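Local coordinates for RNA silencing suppressor p19 (PDB 4J39), which suppresses RNA silencing, as a homodimer that binds short interfering RNA duplexes and probably selects them by length like a molecular caliper, at residues Tyr54-Trp68 with Ala115-Pro127. Residues are numbered along the deposited sequence; the frame is centred on the assembly and turned at random.
Sequences YDRTEASLHRVLGSW and AIRSKQELLQLAP
Over one face of the Trp-68 indole lie CD1 of Ile-116, 4.0 Å above the plane, and water 1, both displaced toward the rim; Trp-68 CH2 presses on Ala-115 CB at 3.6 Å, where the small methyl admits a broad ring. Tyr-54, at the other end, carries the backbone N of Arg-56 over one face and has Leu-123 O and Leu-61 N at its edge. The phenol suits this place: its carbons pack on the Leu-123 side chain while Tyr-54 OH donates to Leu-123 O (2.8 Å), from above the carbonyl plane. Between these rings, Leu-123 is wedged against Leu-61 CD1 and Val-64 CG2, and Leu-65 CD1 rests on Gln-120 CG at 3.6 Å. Lys-119, with CG anti to the backbone nitrogen (chi1 -179°) and extended beyond it, slides past Leu-65 and delivers NZ to Val-64 O (2.8 Å), which Ser-67 N reaches from the opposite face. Water 1 links the same ammonium to Leu-65 O and Trp-68 O, and Glu-39 forms a salt bridge with it, partners that probably compensate the buried charge. Nearly antiparallel at 156°, helices 58-65 and 115-124 pack on one face of the antiparallel sheet, a two-layer alpha+beta arrangement characteristic of the p19 core.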
loop_
_atom_site.group_PDB
_atom_site.type_symbol
_atom_site.label_atom_id
_atom_site.label_comp_id
_atom_site.label_asym_id
_atom_site.label_seq_id
_atom_site.Cartn_x
_atom_site.Cartn_y
_atom_site.Cartn_z
ATOM N N TYR A 54 15.911 -12.135 -2.675
ATOM C CA TYR A 54 15.654 -11.231 -3.743
ATOM C C TYR A 54 16.922 -10.416 -3.953
ATOM O O TYR A 54 17.412 -9.796 -3.023
ATOM C CB TYR A 54 14.445 -10.303 -3.589
ATOM C CG TYR A 54 14.299 -9.285 -4.722
ATOM C CD1 TYR A 54 14.070 -9.681 -6.055
ATOM C CD2 TYR A 54 14.330 -7.896 -4.437
ATOM C CE1 TYR A 54 13.949 -8.763 -7.038
ATOM C CE2 TYR A 54 14.154 -6.962 -5.435
ATOM C CZ TYR A 54 14.015 -7.394 -6.754
ATOM O OH TYR A 54 13.888 -6.378 -7.713
ATOM N N ASP A 55 17.444 -10.412 -5.174
ATOM C CA ASP A 55 18.799 -9.805 -5.380
ATOM C C ASP A 55 18.779 -8.699 -6.424
ATOM O O ASP A 55 19.871 -8.288 -6.917
ATOM C CB ASP A 55 19.862 -10.842 -5.764
ATOM C CG ASP A 55 19.650 -11.421 -7.176
ATOM O OD1 ASP A 55 18.739 -10.999 -7.958
ATOM O OD2 ASP A 55 20.518 -12.287 -7.534
ATOM N N ARG A 56 17.572 -8.280 -6.811
ATOM C CA ARG A 56 17.311 -7.150 -7.654
ATOM C C ARG A 56 17.712 -7.340 -9.069
ATOM O O ARG A 56 17.933 -6.376 -9.729
ATOM C CB ARG A 56 18.044 -5.893 -7.128
ATOM C CG ARG A 56 17.700 -5.419 -5.754
ATOM C CD ARG A 56 18.098 -3.936 -5.789
ATOM N NE ARG A 56 18.307 -3.393 -4.455
ATOM C CZ ARG A 56 18.725 -2.139 -4.192
ATOM N NH1 ARG A 56 19.011 -1.275 -5.173
ATOM N NH2 ARG A 56 18.862 -1.753 -2.921
ATOM N N THR A 57 17.831 -8.583 -9.511
ATOM C CA THR A 57 18.010 -8.915 -10.915
ATOM C C THR A 57 16.671 -9.186 -11.531
ATOM O O THR A 57 15.617 -9.481 -10.800
ATOM C CB THR A 57 18.916 -10.144 -11.069
ATOM O OG1 THR A 57 18.220 -11.334 -10.493
ATOM C CG2 THR A 57 20.303 -9.923 -10.428
ATOM N N GLU A 58 16.636 -9.253 -12.872
ATOM C CA GLU A 58 15.390 -9.558 -13.574
ATOM C C GLU A 58 14.985 -10.997 -13.333
ATOM O O GLU A 58 13.803 -11.272 -13.207
ATOM C CB GLU A 58 15.456 -9.295 -15.088
ATOM C CG GLU A 58 15.599 -7.802 -15.389
ATOM C CD GLU A 58 14.287 -7.091 -15.670
ATOM O OE1 GLU A 58 13.237 -7.372 -15.003
ATOM O OE2 GLU A 58 14.336 -6.245 -16.595
ATOM N N ALA A 59 15.964 -11.887 -13.303
ATOM C CA ALA A 59 15.722 -13.289 -12.994
ATOM C C ALA A 59 15.049 -13.490 -11.611
ATOM O O ALA A 59 13.986 -14.122 -11.499
ATOM C CB ALA A 59 16.987 -14.048 -13.047
ATOM N N SER A 60 15.631 -12.811 -10.669
ATOM C CA SER A 60 15.104 -12.876 -9.267
ATOM C C SER A 60 13.740 -12.253 -9.112
ATOM O O SER A 60 12.801 -12.835 -8.458
ATOM C CB SER A 60 16.107 -12.274 -8.349
ATOM O OG SER A 60 15.658 -12.382 -6.956
ATOM N N LEU A 61 13.502 -11.070 -9.727
ATOM C CA LEU A 61 12.158 -10.424 -9.789
ATOM C C LEU A 61 11.083 -11.370 -10.326
ATOM O O LEU A 61 9.968 -11.543 -9.767
ATOM C CB LEU A 61 12.193 -9.106 -10.639
ATOM C CG LEU A 61 10.945 -8.266 -10.577
ATOM C CD1 LEU A 61 10.503 -7.868 -9.117
ATOM C CD2 LEU A 61 10.985 -7.039 -11.523
ATOM N N HIS A 62 11.399 -11.995 -11.468
ATOM C CA HIS A 62 10.468 -12.946 -12.090
ATOM C C HIS A 62 10.109 -14.083 -11.077
ATOM O O HIS A 62 8.912 -14.411 -10.882
ATOM C CB HIS A 62 11.109 -13.548 -13.384
ATOM C CG HIS A 62 10.158 -14.377 -14.143
ATOM N ND1 HIS A 62 10.161 -15.740 -14.042
ATOM C CD2 HIS A 62 9.089 -14.034 -14.902
ATOM C CE1 HIS A 62 9.119 -16.217 -14.694
ATOM N NE2 HIS A 62 8.470 -15.208 -15.249
ATOM N N ARG A 63 11.142 -14.614 -10.464
ATOM C CA ARG A 63 10.994 -15.766 -9.610
ATOM C C ARG A 63 10.046 -15.364 -8.451
ATOM O O ARG A 63 9.067 -16.041 -8.163
ATOM C CB ARG A 63 12.313 -16.192 -9.065
ATOM C CG ARG A 63 12.251 -17.456 -8.130
ATOM C CD ARG A 63 13.551 -17.804 -7.496
ATOM N NE ARG A 63 13.822 -16.943 -6.316
ATOM C CZ ARG A 63 13.335 -17.236 -5.109
ATOM N NH1 ARG A 63 12.684 -18.388 -4.875
ATOM N NH2 ARG A 63 13.623 -16.437 -4.024
ATOM N N VAL A 64 10.358 -14.248 -7.805
ATOM C CA VAL A 64 9.565 -13.895 -6.562
ATOM C C VAL A 64 8.119 -13.395 -6.857
ATOM O O VAL A 64 7.202 -13.501 -6.018
ATOM C CB VAL A 64 10.338 -12.974 -5.560
ATOM C CG1 VAL A 64 11.705 -13.498 -5.176
ATOM C CG2 VAL A 64 10.511 -11.489 -6.183
ATOM N N LEU A 65 7.872 -12.762 -8.035
ATOM C CA LEU A 65 6.577 -12.394 -8.478
ATOM C C LEU A 65 5.735 -13.662 -8.655
ATOM O O LEU A 65 4.506 -13.584 -8.665
ATOM C CB LEU A 65 6.782 -11.617 -9.744
ATOM C CG LEU A 65 6.729 -10.124 -9.771
ATOM C CD1 LEU A 65 6.168 -9.282 -8.602
ATOM C CD2 LEU A 65 7.460 -9.368 -10.906
ATOM N N GLY A 66 6.388 -14.835 -8.788
ATOM C CA GLY A 66 5.637 -16.125 -8.934
ATOM C C GLY A 66 5.178 -16.656 -7.584
ATOM O O GLY A 66 4.598 -17.723 -7.525
ATOM N N SER A 67 5.398 -15.926 -6.486
ATOM C CA SER A 67 5.142 -16.571 -5.115
ATOM C C SER A 67 3.658 -16.683 -4.792
ATOM O O SER A 67 3.237 -17.486 -3.898
ATOM C CB SER A 67 5.911 -15.814 -4.033
ATOM O OG SER A 67 5.316 -14.620 -3.837
ATOM N N TRP A 68 2.817 -15.949 -5.483
ATOM C CA TRP A 68 1.385 -16.018 -5.420
ATOM C C TRP A 68 0.728 -15.462 -6.631
ATOM O O TRP A 68 1.295 -14.618 -7.309
ATOM C CB TRP A 68 0.823 -15.375 -4.096
ATOM C CG TRP A 68 1.112 -13.897 -3.967
ATOM C CD1 TRP A 68 2.177 -13.338 -3.334
ATOM C CD2 TRP A 68 0.363 -12.859 -4.540
ATOM N NE1 TRP A 68 2.098 -11.955 -3.455
ATOM C CE2 TRP A 68 1.018 -11.620 -4.215
ATOM C CE3 TRP A 68 -0.823 -12.796 -5.238
ATOM C CZ2 TRP A 68 0.481 -10.369 -4.637
ATOM C CZ3 TRP A 68 -1.342 -11.616 -5.646
ATOM C CH2 TRP A 68 -0.692 -10.402 -5.336
ATOM N N ALA A 115 -2.268 -5.422 -5.127
ATOM C CA ALA A 115 -1.173 -6.074 -4.382
ATOM C C ALA A 115 0.002 -6.433 -5.341
ATOM O O ALA A 115 1.145 -6.190 -5.040
ATOM C CB ALA A 115 -1.723 -7.347 -3.659
ATOM N N ILE A 116 -0.299 -6.964 -6.519
ATOM C CA ILE A 116 0.757 -7.412 -7.384
ATOM C C ILE A 116 1.539 -6.202 -8.014
ATOM O O ILE A 116 2.736 -6.281 -8.124
ATOM C CB ILE A 116 0.273 -8.386 -8.524
ATOM C CG1 ILE A 116 1.463 -9.024 -9.128
ATOM C CG2 ILE A 116 -0.673 -7.831 -9.485
ATOM C CD1 ILE A 116 2.164 -9.938 -8.292
ATOM N N ARG A 117 0.771 -5.153 -8.277
ATOM C CA ARG A 117 1.299 -3.878 -8.842
ATOM C C ARG A 117 2.204 -3.249 -7.737
ATOM O O ARG A 117 3.366 -2.849 -7.978
ATOM C CB ARG A 117 0.157 -2.924 -9.240
ATOM C CG ARG A 117 -0.709 -3.326 -10.424
ATOM C CD ARG A 117 -1.738 -2.214 -10.862
ATOM N NE ARG A 117 -2.638 -2.533 -11.992
ATOM C CZ ARG A 117 -3.036 -3.790 -12.361
ATOM N NH1 ARG A 117 -2.653 -4.946 -11.734
ATOM N NH2 ARG A 117 -3.886 -3.908 -13.363
ATOM N N SER A 118 1.726 -3.314 -6.482
ATOM C CA SER A 118 2.531 -2.751 -5.353
ATOM C C SER A 118 3.845 -3.453 -5.153
ATOM O O SER A 118 4.910 -2.863 -4.941
ATOM C CB SER A 118 1.719 -2.909 -4.052
ATOM O OG SER A 118 0.566 -2.071 -4.004
ATOM N N LYS A 119 3.742 -4.772 -5.181
ATOM C CA LYS A 119 4.894 -5.625 -5.021
ATOM C C LYS A 119 5.932 -5.277 -6.147
ATOM O O LYS A 119 7.067 -5.136 -5.869
ATOM C CB LYS A 119 4.522 -7.138 -5.140
ATOM C CG LYS A 119 5.649 -8.066 -4.972
ATOM C CD LYS A 119 5.093 -9.540 -5.011
ATOM C CE LYS A 119 6.077 -10.609 -4.727
ATOM N NZ LYS A 119 5.360 -11.965 -4.536
ATOM N N GLN A 120 5.488 -5.359 -7.350
ATOM C CA GLN A 120 6.393 -5.029 -8.500
ATOM C C GLN A 120 7.102 -3.626 -8.326
ATOM O O GLN A 120 8.329 -3.568 -8.376
ATOM C CB GLN A 120 5.542 -4.970 -9.782
ATOM C CG GLN A 120 4.938 -6.337 -10.283
ATOM C CD GLN A 120 3.719 -6.257 -11.263
ATOM O OE1 GLN A 120 3.226 -7.284 -11.681
ATOM N NE2 GLN A 120 3.268 -5.056 -11.635
ATOM N N GLU A 121 6.359 -2.609 -7.938
ATOM C CA GLU A 121 6.935 -1.239 -7.877
ATOM C C GLU A 121 7.887 -1.119 -6.728
ATOM O O GLU A 121 8.961 -0.512 -6.843
ATOM C CB GLU A 121 5.794 -0.216 -7.815
ATOM C CG GLU A 121 4.789 -0.392 -9.065
ATOM C CD GLU A 121 4.721 0.707 -10.196
ATOM O OE1 GLU A 121 4.501 1.925 -9.902
ATOM O OE2 GLU A 121 4.825 0.275 -11.376
ATOM N N LEU A 122 7.558 -1.761 -5.585
ATOM C CA LEU A 122 8.484 -1.722 -4.462
ATOM C C LEU A 122 9.812 -2.409 -4.701
ATOM O O LEU A 122 10.908 -1.921 -4.364
ATOM C CB LEU A 122 7.781 -2.347 -3.192
ATOM C CG LEU A 122 8.574 -2.241 -1.937
ATOM C CD1 LEU A 122 9.100 -0.781 -1.557
ATOM C CD2 LEU A 122 7.777 -2.855 -0.686
ATOM N N LEU A 123 9.731 -3.591 -5.311
ATOM C CA LEU A 123 10.894 -4.407 -5.577
ATOM C C LEU A 123 11.777 -3.756 -6.700
ATOM O O LEU A 123 12.978 -3.946 -6.698
ATOM C CB LEU A 123 10.471 -5.839 -5.910
ATOM C CG LEU A 123 9.778 -6.616 -4.770
ATOM C CD1 LEU A 123 9.388 -8.114 -5.314
ATOM C CD2 LEU A 123 10.674 -6.602 -3.531
ATOM N N GLN A 124 11.186 -2.879 -7.469
ATOM C CA GLN A 124 11.963 -2.214 -8.568
ATOM C C GLN A 124 12.383 -0.785 -8.242
ATOM O O GLN A 124 13.014 -0.124 -9.111
ATOM C CB GLN A 124 11.164 -2.140 -9.816
ATOM C CG GLN A 124 10.776 -3.465 -10.411
ATOM C CD GLN A 124 10.055 -3.357 -11.731
ATOM O OE1 GLN A 124 10.563 -3.854 -12.755
ATOM N NE2 GLN A 124 8.906 -2.708 -11.741
ATOM N N LEU A 125 12.059 -0.314 -7.055
ATOM C CA LEU A 125 12.315 1.082 -6.706
ATOM C C LEU A 125 13.826 1.321 -6.769
ATOM O O LEU A 125 14.601 0.529 -6.244
ATOM C CB LEU A 125 11.864 1.355 -5.282
ATOM C CG LEU A 125 11.150 2.643 -4.787
ATOM C CD1 LEU A 125 11.594 2.830 -3.274
ATOM C CD2 LEU A 125 11.241 3.922 -5.737
ATOM N N ALA A 126 14.227 2.441 -7.375
ATOM C CA ALA A 126 15.656 2.745 -7.553
ATOM C C ALA A 126 16.423 2.850 -6.210
ATOM O O ALA A 126 15.824 3.122 -5.138
ATOM C CB ALA A 126 15.849 4.019 -8.456
ATOM N N PRO A 127 17.756 2.606 -6.255
ATOM C CA PRO A 127 18.590 2.670 -5.021
ATOM C C PRO A 127 18.366 3.965 -4.187
ATOM O O PRO A 127 17.832 4.965 -4.698
ATOM C CB PRO A 127 20.038 2.617 -5.567
ATOM C CG PRO A 127 19.919 3.050 -7.078
ATOM C CD PRO A 127 18.579 2.457 -7.480
ATOM O OXT PRO A 127 18.713 4.083 -2.991
HETATM O O HOH W 1 3.368 -12.479 -6.513
#